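Side-chain contacts in similar to yteR (Bacilus subtilis) (Clostridium acetobutylicum, PDB 4WU0), which is a family 105 glycoside hydrolase that probably cleaves unsaturated rhamnogalacturonan fragments derived from pectin: residues 2-7 and 309-314; 112-117 and 162-167; 134-139 and 157-162; 296-301 and 349-354. One frame throughout, in Å; residues are numbered along the deposited sequence.

Interaction 1. Residues 2-7 and 309-314; sequences QKYSKL and GLINLN
Y4 and L7, on the first turn of the N-terminal helix, close over I311 at the start of strand 311-317, tying the beginning of the chain to a small antiparallel sheet near its end. The helical body is consistent with the (alpha/alpha)6 barrel of this clan, and the sheet begins directly after helix 288-302. K3 occupies the N-cap position, and its carbonyl O accepts the amide of L7.

Y4 meets the strand with the edge of its ring: Y4 CD2 is 3.9 Å from I311 CD1, which lies near the ring plane, and the two side chains cross at about a right angle. One face of the ring carries Q2 CG, displaced toward the rim. The same tyrosine also touches Y295 and I299 of helix 288-302. S5 turns from the strand, and its OG is hydrogen-bonded to E359 and W40.

L7 supplies most of the apolar overlap. With CG anti to the backbone N (chi1 -179°), its isobutyl group reaches across to the isoleucine. L7 CG sits 3.8 Å from I311 CD1, while L7 CD2 straddles both arms of the isoleucine, 3.8 Å from I311 CG2 and 3.9 Å from I311 CD1. On I311, CG1 takes the crowded position between N and carbonyl carbon (chi1 54°), carrying CD1 in between Y4 and L7. The strand is also held to the helix by S11 OG, bonded to both I311 N and L7 O. Just before the strand, the other leucine methyl, L7 CD1, lies 3.7 Å from the carbonyl O of G309.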
loop_
_atom_site.group_PDB
_atom_site.type_symbol
_atom_site.label_atom_id
_atom_site.label_comp_id
_atom_site.label_asym_id
_atom_site.label_seq_id
_atom_site.Cartn_x
_atom_site.Cartn_y
_atom_site.Cartn_z
ATOM N N GLN A 2 13.278 7.671 20.773
ATOM C CA GLN A 2 14.091 7.352 19.593
ATOM C C GLN A 2 13.229 7.378 18.332
ATOM O O GLN A 2 12.233 6.674 18.267
ATOM C CB GLN A 2 14.724 5.973 19.752
ATOM C CG GLN A 2 15.442 5.472 18.505
ATOM C CD GLN A 2 16.530 4.444 18.806
ATOM O OE1 GLN A 2 16.252 3.332 19.261
ATOM N NE2 GLN A 2 17.777 4.819 18.549
ATOM N N LYS A 3 13.615 8.182 17.338
ATOM C CA LYS A 3 12.785 8.367 16.150
ATOM C C LYS A 3 13.184 7.355 15.090
ATOM O O LYS A 3 14.186 7.509 14.374
ATOM C CB LYS A 3 12.876 9.797 15.631
ATOM C CG LYS A 3 12.398 10.809 16.680
ATOM C CD LYS A 3 12.293 12.223 16.159
ATOM C CE LYS A 3 11.098 12.416 15.243
ATOM N NZ LYS A 3 10.779 13.876 15.060
ATOM N N TYR A 4 12.375 6.310 14.999
ATOM C CA TYR A 4 12.646 5.225 14.075
ATOM C C TYR A 4 12.515 5.625 12.619
ATOM O O TYR A 4 13.067 4.946 11.747
ATOM C CB TYR A 4 11.759 4.010 14.373
ATOM C CG TYR A 4 12.239 3.222 15.571
ATOM C CD1 TYR A 4 11.843 3.560 16.849
ATOM C CD2 TYR A 4 13.107 2.164 15.412
ATOM C CE1 TYR A 4 12.301 2.860 17.954
ATOM C CE2 TYR A 4 13.562 1.447 16.506
ATOM C CZ TYR A 4 13.152 1.803 17.769
ATOM O OH TYR A 4 13.604 1.101 18.849
ATOM N N SER A 5 11.803 6.711 12.307
ATOM C CA SER A 5 11.689 7.076 10.886
ATOM C C SER A 5 13.073 7.413 10.313
ATOM O O SER A 5 13.473 6.934 9.232
ATOM C CB SER A 5 10.711 8.250 10.657
ATOM O OG SER A 5 11.154 9.409 11.317
ATOM N N LYS A 6 13.818 8.211 11.057
ATOM C CA LYS A 6 15.167 8.594 10.625
ATOM C C LYS A 6 16.143 7.418 10.739
ATOM O O LYS A 6 16.967 7.190 9.851
ATOM C CB LYS A 6 15.683 9.769 11.446
ATOM C CG LYS A 6 17.114 10.169 11.105
ATOM C CD LYS A 6 17.574 11.376 11.932
ATOM C CE LYS A 6 18.975 11.807 11.532
ATOM N NZ LYS A 6 19.397 12.992 12.334
ATOM N N LEU A 7 16.058 6.674 11.830
ATOM C CA LEU A 7 16.957 5.557 12.020
ATOM C C LEU A 7 16.779 4.540 10.892
ATOM O O LEU A 7 17.745 4.015 10.363
ATOM C CB LEU A 7 16.735 4.897 13.391
ATOM C CG LEU A 7 17.645 3.715 13.730
ATOM C CD1 LEU A 7 19.125 4.073 13.651
ATOM C CD2 LEU A 7 17.306 3.134 15.105
ATOM N N GLY A 309 24.753 -0.351 14.822
ATOM C CA GLY A 309 23.754 0.528 15.403
ATOM C C GLY A 309 22.615 0.884 14.469
ATOM O O GLY A 309 21.719 1.653 14.841
ATOM N N LEU A 310 22.644 0.323 13.260
ATOM C CA LEU A 310 21.532 0.424 12.335
ATOM C C LEU A 310 20.521 -0.679 12.664
ATOM O O LEU A 310 20.711 -1.443 13.620
ATOM C CB LEU A 310 22.035 0.329 10.888
ATOM C CG LEU A 310 23.029 1.426 10.442
ATOM C CD1 LEU A 310 23.474 1.185 8.993
ATOM C CD2 LEU A 310 22.459 2.820 10.602
ATOM N N ILE A 311 19.415 -0.720 11.928
ATOM C CA ILE A 311 18.340 -1.672 12.214
ATOM C C ILE A 311 17.888 -2.440 10.983
ATOM O O ILE A 311 17.911 -1.921 9.857
ATOM C CB ILE A 311 17.099 -1.000 12.867
ATOM C CG1 ILE A 311 16.610 0.177 12.017
ATOM C CG2 ILE A 311 17.433 -0.583 14.312
ATOM C CD1 ILE A 311 15.413 0.882 12.575
ATOM N N ASN A 312 17.479 -3.683 11.220
ATOM C CA ASN A 312 16.792 -4.515 10.236
ATOM C C ASN A 312 15.321 -4.612 10.541
ATOM O O ASN A 312 14.915 -4.644 11.692
ATOM C CB ASN A 312 17.312 -5.956 10.261
ATOM C CG ASN A 312 18.717 -6.094 9.761
ATOM O OD1 ASN A 312 19.264 -5.217 9.079
ATOM N ND2 ASN A 312 19.326 -7.223 10.101
ATOM N N LEU A 313 14.512 -4.644 9.494
ATOM C CA LEU A 313 13.107 -4.997 9.628
ATOM C C LEU A 313 12.925 -6.428 9.136
ATOM O O LEU A 313 13.221 -6.742 8.000
ATOM C CB LEU A 313 12.224 -4.056 8.817
ATOM C CG LEU A 313 10.710 -4.288 8.910
ATOM C CD1 LEU A 313 10.174 -3.979 10.276
ATOM C CD2 LEU A 313 9.982 -3.446 7.865
ATOM N N ASN A 314 12.431 -7.286 10.016
ATOM C CA ASN A 314 12.297 -8.703 9.724
ATOM C C ASN A 314 10.846 -9.124 9.504
ATOM O O ASN A 314 9.927 -8.389 9.843
ATOM C CB ASN A 314 12.836 -9.483 10.931
ATOM C CG ASN A 314 14.305 -9.187 11.235
ATOM O OD1 ASN A 314 14.657 -8.644 12.294
ATOM N ND2 ASN A 314 15.159 -9.615 10.357
#

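Interaction 2. Residues 112-117 and 162-167; sequences TKENVF and TEKNLK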
loop_
_atom_site.group_PDB
_atom_site.type_symbol
_atom_site.label_atom_id
_atom_site.label_comp_id
_atom_site.label_asym_id
_atom_site.label_seq_id
_atom_site.Cartn_x
_atom_site.Cartn_y
_atom_site.Cartn_z
ATOM N N THR A 112 -13.698 -3.379 -15.120
ATOM C CA THR A 112 -14.748 -4.370 -14.916
ATOM C C THR A 112 -16.091 -3.786 -15.317
ATOM O O THR A 112 -16.191 -2.603 -15.678
ATOM C CB THR A 112 -14.862 -4.776 -13.448
ATOM O OG1 THR A 112 -15.272 -3.630 -12.694
ATOM C CG2 THR A 112 -13.536 -5.284 -12.917
ATOM N N LYS A 113 -17.126 -4.609 -15.261
ATOM C CA LYS A 113 -18.464 -4.173 -15.653
ATOM C C LYS A 113 -18.947 -2.999 -14.788
ATOM O O LYS A 113 -19.781 -2.192 -15.222
ATOM C CB LYS A 113 -19.451 -5.347 -15.597
ATOM C CG LYS A 113 -19.831 -5.766 -14.195
ATOM C CD LYS A 113 -20.845 -6.936 -14.134
ATOM C CE LYS A 113 -20.363 -8.200 -14.838
ATOM N NZ LYS A 113 -21.186 -9.395 -14.464
ATOM N N GLU A 114 -18.415 -2.908 -13.572
ATOM C CA GLU A 114 -18.734 -1.814 -12.647
ATOM C C GLU A 114 -17.660 -0.725 -12.610
ATOM O O GLU A 114 -17.571 0.048 -11.647
ATOM C CB GLU A 114 -18.954 -2.371 -11.249
ATOM C CG GLU A 114 -20.065 -3.387 -11.183
ATOM C CD GLU A 114 -20.122 -4.088 -9.851
ATOM O OE1 GLU A 114 -19.140 -4.797 -9.527
ATOM O OE2 GLU A 114 -21.145 -3.922 -9.148
ATOM N N ASN A 115 -16.842 -0.677 -13.656
ATOM C CA ASN A 115 -15.892 0.417 -13.873
ATOM C C ASN A 115 -14.719 0.488 -12.916
ATOM O O ASN A 115 -14.125 1.557 -12.721
ATOM C CB ASN A 115 -16.623 1.771 -13.958
ATOM C CG ASN A 115 -17.079 2.071 -15.366
ATOM O OD1 ASN A 115 -16.287 1.994 -16.305
ATOM N ND2 ASN A 115 -18.374 2.362 -15.532
ATOM N N VAL A 116 -14.326 -0.659 -12.366
ATOM C CA VAL A 116 -13.120 -0.740 -11.549
ATOM C C VAL A 116 -11.960 -1.211 -12.422
ATOM O O VAL A 116 -12.118 -2.117 -13.237
ATOM C CB VAL A 116 -13.312 -1.710 -10.368
ATOM C CG1 VAL A 116 -12.093 -1.757 -9.498
ATOM C CG2 VAL A 116 -14.566 -1.324 -9.568
ATOM N N PHE A 117 -10.800 -0.590 -12.283
ATOM C CA PHE A 117 -9.617 -1.038 -13.022
ATOM C C PHE A 117 -9.345 -2.541 -12.790
ATOM O O PHE A 117 -9.273 -3.008 -11.640
ATOM C CB PHE A 117 -8.371 -0.287 -12.544
ATOM C CG PHE A 117 -8.402 1.213 -12.757
ATOM C CD1 PHE A 117 -8.776 1.765 -13.975
ATOM C CD2 PHE A 117 -7.994 2.062 -11.743
ATOM C CE1 PHE A 117 -8.771 3.150 -14.160
ATOM C CE2 PHE A 117 -7.974 3.432 -11.915
ATOM C CZ PHE A 117 -8.364 3.978 -13.125
ATOM N N THR A 162 -15.316 -1.979 -4.706
ATOM C CA THR A 162 -14.383 -2.966 -4.186
ATOM C C THR A 162 -14.871 -3.491 -2.839
ATOM O O THR A 162 -14.871 -4.688 -2.593
ATOM C CB THR A 162 -12.967 -2.387 -4.095
ATOM O OG1 THR A 162 -12.519 -2.087 -5.420
ATOM C CG2 THR A 162 -12.003 -3.356 -3.437
ATOM N N GLU A 163 -15.303 -2.608 -1.952
ATOM C CA GLU A 163 -15.808 -3.081 -0.684
ATOM C C GLU A 163 -17.072 -3.936 -0.870
ATOM O O GLU A 163 -17.219 -4.963 -0.213
ATOM C CB GLU A 163 -16.086 -1.909 0.256
ATOM C CG GLU A 163 -16.446 -2.328 1.659
ATOM C CD GLU A 163 -17.937 -2.268 1.968
ATOM O OE1 GLU A 163 -18.767 -2.174 1.034
ATOM O OE2 GLU A 163 -18.277 -2.331 3.166
ATOM N N LYS A 164 -17.965 -3.539 -1.777
ATOM C CA LYS A 164 -19.188 -4.294 -2.017
ATOM C C LYS A 164 -18.879 -5.728 -2.442
ATOM O O LYS A 164 -19.495 -6.680 -1.959
ATOM C CB LYS A 164 -20.027 -3.605 -3.093
ATOM C CG LYS A 164 -21.298 -4.355 -3.458
ATOM C CD LYS A 164 -22.085 -3.629 -4.534
ATOM C CE LYS A 164 -23.467 -4.248 -4.695
ATOM N NZ LYS A 164 -23.513 -5.347 -5.704
ATOM N N ASN A 165 -17.901 -5.886 -3.324
ATOM C CA ASN A 165 -17.618 -7.193 -3.902
ATOM C C ASN A 165 -16.665 -8.045 -3.083
ATOM O O ASN A 165 -16.734 -9.273 -3.170
ATOM C CB ASN A 165 -17.047 -7.062 -5.315
ATOM C CG ASN A 165 -18.090 -6.618 -6.350
ATOM O OD1 ASN A 165 -19.225 -7.084 -6.358
ATOM N ND2 ASN A 165 -17.687 -5.718 -7.230
ATOM N N LEU A 166 -15.759 -7.425 -2.318
ATOM C CA LEU A 166 -14.703 -8.197 -1.646
ATOM C C LEU A 166 -14.901 -8.404 -0.150
ATOM O O LEU A 166 -14.182 -9.185 0.452
ATOM C CB LEU A 166 -13.315 -7.567 -1.889
ATOM C CG LEU A 166 -12.714 -7.872 -3.266
ATOM C CD1 LEU A 166 -13.471 -7.188 -4.408
ATOM C CD2 LEU A 166 -11.262 -7.497 -3.325
ATOM N N LYS A 167 -15.875 -7.726 0.447
ATOM C CA LYS A 167 -16.092 -7.842 1.885
ATOM C C LYS A 167 -16.780 -9.138 2.294
ATOM O O LYS A 167 -17.750 -9.580 1.662
ATOM C CB LYS A 167 -16.923 -6.665 2.403
ATOM C CG LYS A 167 -17.109 -6.662 3.925
ATOM C CD LYS A 167 -17.870 -5.420 4.409
ATOM C CE LYS A 167 -19.347 -5.452 4.004
ATOM N NZ LYS A 167 -20.145 -6.426 4.803
#
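E114 extends its carboxylate across to the amide of N165, near the C-terminal end of helix 152-166, the two side chains coming from opposite directions. N165 ND2 donates to E114 OE1 at 2.9 Å, nearly straight at 166°. The donor meets the syn side of OE1, a little out of the carboxylate plane, and the oxygen lies in the plane of the amide even though the two flat groups are turned 44° apart. The extended chain of the glutamate beyond CG (chi2 171°) carries the acid that far. On the second oxygen, E114 OE2 is 4.4 Å from K164 NZ, too long for a salt bridge, but the lysine may still favour the charged acid.

Deeper in, V116 CG1 packs 4.1 Å from T162 OG1, a hydroxyl already bonded to Q158 O. The valine also leans on I127 and I161. Behind these side chains, T112 to N115 form a type I turn, and T112 OG1 accepts V116 N at 3.1 Å. E114 O and F117 N bond to H157 and Q158, so one short loop is pinned at several points along a helix, joining the connection after helix 93-108 to the helical wall of what is probably an (alpha/alpha)6 barrel.

Interaction 3. Residues 134-139 and 157-162; sequences MGATFY and HQFIIT
Apolar packing centres on F159, whose ring reaches across from helix 152-166 to helix 129-146. F159 CE2 lies 3.8 Å from A136 CB, which approaches the ring obliquely. With CG anti to the carbonyl carbon (chi1 -79°), the phenyl group is brought over toward the neighbouring helix, although the bond leaving its backbone does not point there directly. A208, L209 and T212 of helix 199-215 also touch this ring, placing it where three helices converge. The small methyl of A136 lets the backbones come near, with A136 and Q158 CA atoms 7.3 Å apart.

The contact of the T137 hydroxyl with the ring is packing, not bonding. T137 OG1 sits at the edge of the F159 ring, in its plane and 3.7 Å from F159 CZ, and the two side chains cross at about a right angle. This buried hydroxyl is satisfied elsewhere, by hydrogen bonds with L132 O and T212 OG1, so the ring edge merely abuts it.

Hydrogen bonding within helix 152-166 adds a second threonine. T162 OG1 donates to Q158 O at 2.8 Å, and T162 N donates to the same oxygen at 3.0 Å from the opposite face of the carbonyl plane, so one acceptor is gripped twice.

Such packing between two helices consecutive in the chain is consistent with the helical hairpins of an (alpha/alpha)6 barrel.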
loop_
_atom_site.group_PDB
_atom_site.type_symbol
_atom_site.label_atom_id
_atom_site.label_comp_id
_atom_site.label_asym_id
_atom_site.label_seq_id
_atom_site.Cartn_x
_atom_site.Cartn_y
_atom_site.Cartn_z
ATOM N N MET A 134 -2.273 1.147 -5.496
ATOM C CA MET A 134 -1.361 1.497 -6.593
ATOM C C MET A 134 -1.979 2.462 -7.594
ATOM O O MET A 134 -1.285 3.308 -8.179
ATOM C CB MET A 134 -0.924 0.255 -7.368
ATOM C CG MET A 134 -0.525 -0.931 -6.509
ATOM S SD MET A 134 0.796 -0.557 -5.377
ATOM C CE MET A 134 0.789 -2.087 -4.415
ATOM N N GLY A 135 -3.264 2.265 -7.849
ATOM C CA GLY A 135 -3.947 2.883 -8.977
ATOM C C GLY A 135 -4.871 3.998 -8.553
ATOM O O GLY A 135 -4.543 5.146 -8.726
ATOM N N ALA A 136 -6.014 3.634 -7.984
ATOM C CA ALA A 136 -6.989 4.623 -7.545
ATOM C C ALA A 136 -6.382 5.686 -6.644
ATOM O O ALA A 136 -6.688 6.870 -6.793
ATOM C CB ALA A 136 -8.135 3.941 -6.843
ATOM N N THR A 137 -5.515 5.283 -5.713
ATOM C CA THR A 137 -4.896 6.237 -4.795
ATOM C C THR A 137 -3.904 7.179 -5.498
ATOM O O THR A 137 -3.835 8.368 -5.178
ATOM C CB THR A 137 -4.233 5.520 -3.578
ATOM O OG1 THR A 137 -5.226 4.731 -2.916
ATOM C CG2 THR A 137 -3.638 6.482 -2.579
ATOM N N PHE A 138 -3.111 6.656 -6.419
ATOM C CA PHE A 138 -2.251 7.516 -7.208
ATOM C C PHE A 138 -3.105 8.497 -8.009
ATOM O O PHE A 138 -2.803 9.697 -8.077
ATOM C CB PHE A 138 -1.398 6.723 -8.188
ATOM C CG PHE A 138 -0.911 7.552 -9.351
ATOM C CD1 PHE A 138 0.029 8.545 -9.158
ATOM C CD2 PHE A 138 -1.427 7.382 -10.628
ATOM C CE1 PHE A 138 0.471 9.342 -10.237
ATOM C CE2 PHE A 138 -0.985 8.162 -11.693
ATOM C CZ PHE A 138 -0.029 9.137 -11.489
ATOM N N TYR A 139 -4.171 7.976 -8.614
ATOM C CA TYR A 139 -5.054 8.792 -9.440
ATOM C C TYR A 139 -5.625 9.939 -8.588
ATOM O O TYR A 139 -5.672 11.080 -9.022
ATOM C CB TYR A 139 -6.153 7.900 -10.055
ATOM C CG TYR A 139 -7.042 8.529 -11.091
ATOM C CD1 TYR A 139 -6.717 9.736 -11.699
ATOM C CD2 TYR A 139 -8.201 7.882 -11.501
ATOM C CE1 TYR A 139 -7.545 10.289 -12.636
ATOM C CE2 TYR A 139 -9.026 8.433 -12.438
ATOM C CZ TYR A 139 -8.698 9.632 -13.004
ATOM O OH TYR A 139 -9.547 10.179 -13.949
ATOM N N HIS A 157 -15.922 5.728 -6.435
ATOM C CA HIS A 157 -16.743 4.602 -6.896
ATOM C C HIS A 157 -15.932 3.305 -6.887
ATOM O O HIS A 157 -16.444 2.231 -6.522
ATOM C CB HIS A 157 -17.244 4.899 -8.310
ATOM C CG HIS A 157 -18.092 3.818 -8.903
ATOM N ND1 HIS A 157 -19.402 3.602 -8.528
ATOM C CD2 HIS A 157 -17.816 2.895 -9.854
ATOM C CE1 HIS A 157 -19.901 2.604 -9.235
ATOM N NE2 HIS A 157 -18.956 2.154 -10.042
ATOM N N GLN A 158 -14.657 3.383 -7.252
ATOM C CA GLN A 158 -13.831 2.175 -7.253
ATOM C C GLN A 158 -13.643 1.609 -5.850
ATOM O O GLN A 158 -13.704 0.398 -5.652
ATOM C CB GLN A 158 -12.491 2.436 -7.914
ATOM C CG GLN A 158 -12.691 2.837 -9.372
ATOM C CD GLN A 158 -11.512 2.533 -10.233
ATOM O OE1 GLN A 158 -10.915 1.452 -10.138
ATOM N NE2 GLN A 158 -11.156 3.490 -11.090
ATOM N N PHE A 159 -13.444 2.475 -4.864
ATOM C CA PHE A 159 -13.376 2.014 -3.482
ATOM C C PHE A 159 -14.669 1.386 -3.008
ATOM O O PHE A 159 -14.648 0.376 -2.305
ATOM C CB PHE A 159 -13.019 3.164 -2.532
ATOM C CG PHE A 159 -11.559 3.485 -2.524
ATOM C CD1 PHE A 159 -10.708 2.811 -1.686
ATOM C CD2 PHE A 159 -11.034 4.426 -3.394
ATOM C CE1 PHE A 159 -9.354 3.077 -1.678
ATOM C CE2 PHE A 159 -9.678 4.706 -3.401
ATOM C CZ PHE A 159 -8.835 4.033 -2.543
ATOM N N ILE A 160 -15.795 2.003 -3.369
ATOM C CA ILE A 160 -17.098 1.539 -2.913
ATOM C C ILE A 160 -17.463 0.180 -3.518
ATOM O O ILE A 160 -17.964 -0.693 -2.831
ATOM C CB ILE A 160 -18.165 2.595 -3.224
ATOM C CG1 ILE A 160 -17.963 3.794 -2.299
ATOM C CG2 ILE A 160 -19.574 2.043 -3.058
ATOM C CD1 ILE A 160 -18.697 5.067 -2.714
ATOM N N ILE A 161 -17.213 0.023 -4.803
ATOM C CA ILE A 161 -17.500 -1.235 -5.487
ATOM C C ILE A 161 -16.567 -2.332 -4.971
ATOM O O ILE A 161 -16.970 -3.482 -4.838
ATOM C CB ILE A 161 -17.359 -1.075 -7.007
ATOM C CG1 ILE A 161 -18.424 -0.129 -7.552
ATOM C CG2 ILE A 161 -17.436 -2.432 -7.726
ATOM C CD1 ILE A 161 -19.843 -0.564 -7.320
ATOM N N THR A 162 -15.316 -1.979 -4.706
ATOM C CA THR A 162 -14.383 -2.966 -4.186
ATOM C C THR A 162 -14.871 -3.491 -2.839
ATOM O O THR A 162 -14.871 -4.688 -2.593
ATOM C CB THR A 162 -12.967 -2.387 -4.095
ATOM O OG1 THR A 162 -12.519 -2.087 -5.420
ATOM C CG2 THR A 162 -12.003 -3.356 -3.437
#

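Interaction 4. Residues 296-301 and 349-354; sequences KGLINE and GPFLLA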
loop_
_atom_site.group_PDB
_atom_site.type_symbol
_atom_site.label_atom_id
_atom_site.label_comp_id
_atom_site.label_asym_id
_atom_site.label_seq_id
_atom_site.Cartn_x
_atom_site.Cartn_y
_atom_site.Cartn_z
ATOM N N LYS A 296 4.369 0.055 18.937
ATOM C CA LYS A 296 5.446 -0.503 19.733
ATOM C C LYS A 296 5.585 -2.018 19.491
ATOM O O LYS A 296 6.685 -2.571 19.526
ATOM C CB LYS A 296 5.228 -0.176 21.209
ATOM C CG LYS A 296 5.638 1.265 21.512
ATOM C CD LYS A 296 5.621 1.596 22.973
ATOM C CE LYS A 296 4.210 1.540 23.477
ATOM N NZ LYS A 296 4.066 2.019 24.886
ATOM N N GLY A 297 4.468 -2.671 19.187
ATOM C CA GLY A 297 4.489 -4.068 18.806
ATOM C C GLY A 297 5.271 -4.331 17.536
ATOM O O GLY A 297 5.933 -5.351 17.398
ATOM N N LEU A 298 5.201 -3.420 16.574
ATOM C CA LEU A 298 6.027 -3.569 15.375
ATOM C C LEU A 298 7.521 -3.628 15.738
ATOM O O LEU A 298 8.294 -4.426 15.199
ATOM C CB LEU A 298 5.808 -2.391 14.434
ATOM C CG LEU A 298 4.411 -2.095 13.932
ATOM C CD1 LEU A 298 4.458 -0.834 13.090
ATOM C CD2 LEU A 298 3.917 -3.251 13.106
ATOM N N ILE A 299 7.948 -2.735 16.609
ATOM C CA ILE A 299 9.347 -2.676 17.020
ATOM C C ILE A 299 9.723 -3.961 17.740
ATOM O O ILE A 299 10.775 -4.570 17.467
ATOM C CB ILE A 299 9.605 -1.500 17.979
ATOM C CG1 ILE A 299 9.162 -0.168 17.359
ATOM C CG2 ILE A 299 11.064 -1.441 18.406
ATOM C CD1 ILE A 299 9.837 0.189 16.083
ATOM N N ASN A 300 8.883 -4.355 18.698
ATOM C CA ASN A 300 9.164 -5.550 19.485
ATOM C C ASN A 300 9.278 -6.811 18.611
ATOM O O ASN A 300 10.179 -7.626 18.792
ATOM C CB ASN A 300 8.077 -5.773 20.541
ATOM C CG ASN A 300 8.080 -4.714 21.621
ATOM O OD1 ASN A 300 9.095 -4.062 21.870
ATOM N ND2 ASN A 300 6.938 -4.552 22.288
ATOM N N GLU A 301 8.359 -6.987 17.675
ATOM C CA GLU A 301 8.309 -8.228 16.907
ATOM C C GLU A 301 9.254 -8.254 15.718
ATOM O O GLU A 301 9.719 -9.330 15.311
ATOM C CB GLU A 301 6.906 -8.475 16.380
ATOM C CG GLU A 301 5.856 -8.653 17.449
ATOM C CD GLU A 301 6.153 -9.781 18.420
ATOM O OE1 GLU A 301 6.603 -10.844 17.970
ATOM O OE2 GLU A 301 5.919 -9.603 19.629
ATOM N N GLY A 349 8.841 0.604 3.580
ATOM C CA GLY A 349 8.064 1.813 3.344
ATOM C C GLY A 349 6.971 2.025 4.368
ATOM O O GLY A 349 6.883 3.084 4.981
ATOM N N PRO A 350 6.100 1.020 4.546
ATOM C CA PRO A 350 5.043 1.156 5.553
ATOM C C PRO A 350 5.592 1.361 6.953
ATOM O O PRO A 350 4.997 2.097 7.732
ATOM C CB PRO A 350 4.286 -0.177 5.436
ATOM C CG PRO A 350 4.457 -0.534 3.987
ATOM C CD PRO A 350 5.853 -0.125 3.643
ATOM N N PHE A 351 6.711 0.729 7.281
ATOM C CA PHE A 351 7.307 0.957 8.601
ATOM C C PHE A 351 7.776 2.410 8.768
ATOM O O PHE A 351 7.551 3.037 9.805
ATOM C CB PHE A 351 8.450 -0.015 8.903
ATOM C CG PHE A 351 9.045 0.218 10.258
ATOM C CD1 PHE A 351 8.416 -0.264 11.379
ATOM C CD2 PHE A 351 10.177 1.001 10.417
ATOM C CE1 PHE A 351 8.929 0.004 12.659
ATOM C CE2 PHE A 351 10.693 1.245 11.678
ATOM C CZ PHE A 351 10.049 0.740 12.802
ATOM N N LEU A 352 8.415 2.977 7.755
ATOM C CA LEU A 352 8.786 4.383 7.797
ATOM C C LEU A 352 7.575 5.278 7.983
ATOM O O LEU A 352 7.610 6.234 8.761
ATOM C CB LEU A 352 9.451 4.776 6.481
ATOM C CG LEU A 352 10.864 4.267 6.230
ATOM C CD1 LEU A 352 11.212 4.399 4.747
ATOM C CD2 LEU A 352 11.828 5.079 7.087
ATOM N N LEU A 353 6.511 4.991 7.225
ATOM C CA LEU A 353 5.297 5.800 7.283
ATOM C C LEU A 353 4.598 5.702 8.635
ATOM O O LEU A 353 4.146 6.715 9.182
ATOM C CB LEU A 353 4.332 5.415 6.143
ATOM C CG LEU A 353 4.877 5.722 4.748
ATOM C CD1 LEU A 353 4.024 5.050 3.660
ATOM C CD2 LEU A 353 4.909 7.230 4.504
ATOM N N ALA A 354 4.496 4.487 9.171
ATOM C CA ALA A 354 3.934 4.309 10.507
ATOM C C ALA A 354 4.760 5.056 11.535
ATOM O O ALA A 354 4.213 5.659 12.454
ATOM C CB ALA A 354 3.873 2.815 10.852
#
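I299 drives its terminal methyl into the edge of the F351 ring. I299 CD1 lies in the ring plane, 3.3 Å from F351 CZ and 3.5 Å from F351 CE1, a notably tight fit for apolar carbons. Both side chains reach this point by their torsions. In the isoleucine, CG1 lies anti to the carbonyl carbon (chi1 -56°), and a further bend at chi2 swings CD1 across toward the phenylalanine. In F351, CG is anti to the backbone N (chi1 -179°), which throws the ring outward from its helix until it crosses I299 at about a right angle.

These two helices, 288-302 and 345-360, belong to the helical body of the protein, consistent with an (alpha/alpha)6 barrel. The axes of their short segments approach to 11.5 Å at their closest, with 135° between directions, so the ring spans a fairly wide separation. L298 packs beside it: L298 CB comes to the ring edge, 4.3 Å from F351 CE1, and the isobutyl group carries L298 CD1 on to A354 CB, also at 4.3 Å. L298 further touches S267 of helix 264-279 and V247, while M8 of helix 4-14 packs on F351.

The four contacts form two pairs on opposite sides of the chain's centre. Interactions 1 and 4, with centres 9 Å apart, are continuous: Y4 OH lies 3.6 Å from I299 CG2 and Y4 CB 4.0 Å from F351 CE2, so the N-terminal helix packs against both helices of interaction 4. Interactions 2 and 3, also 9 Å apart between centres, share T162 and helix 152-166, whose one side faces the 112-117 loop while F159 turns to helix 129-146. The E114 O to H157 NE2 bond, 3.0 Å, joins them directly. The centres of interactions 1 and 2 are 38 Å apart. Interactions 1, 3 and 4 are packing, whereas interaction 2 rests on a side-chain hydrogen bond.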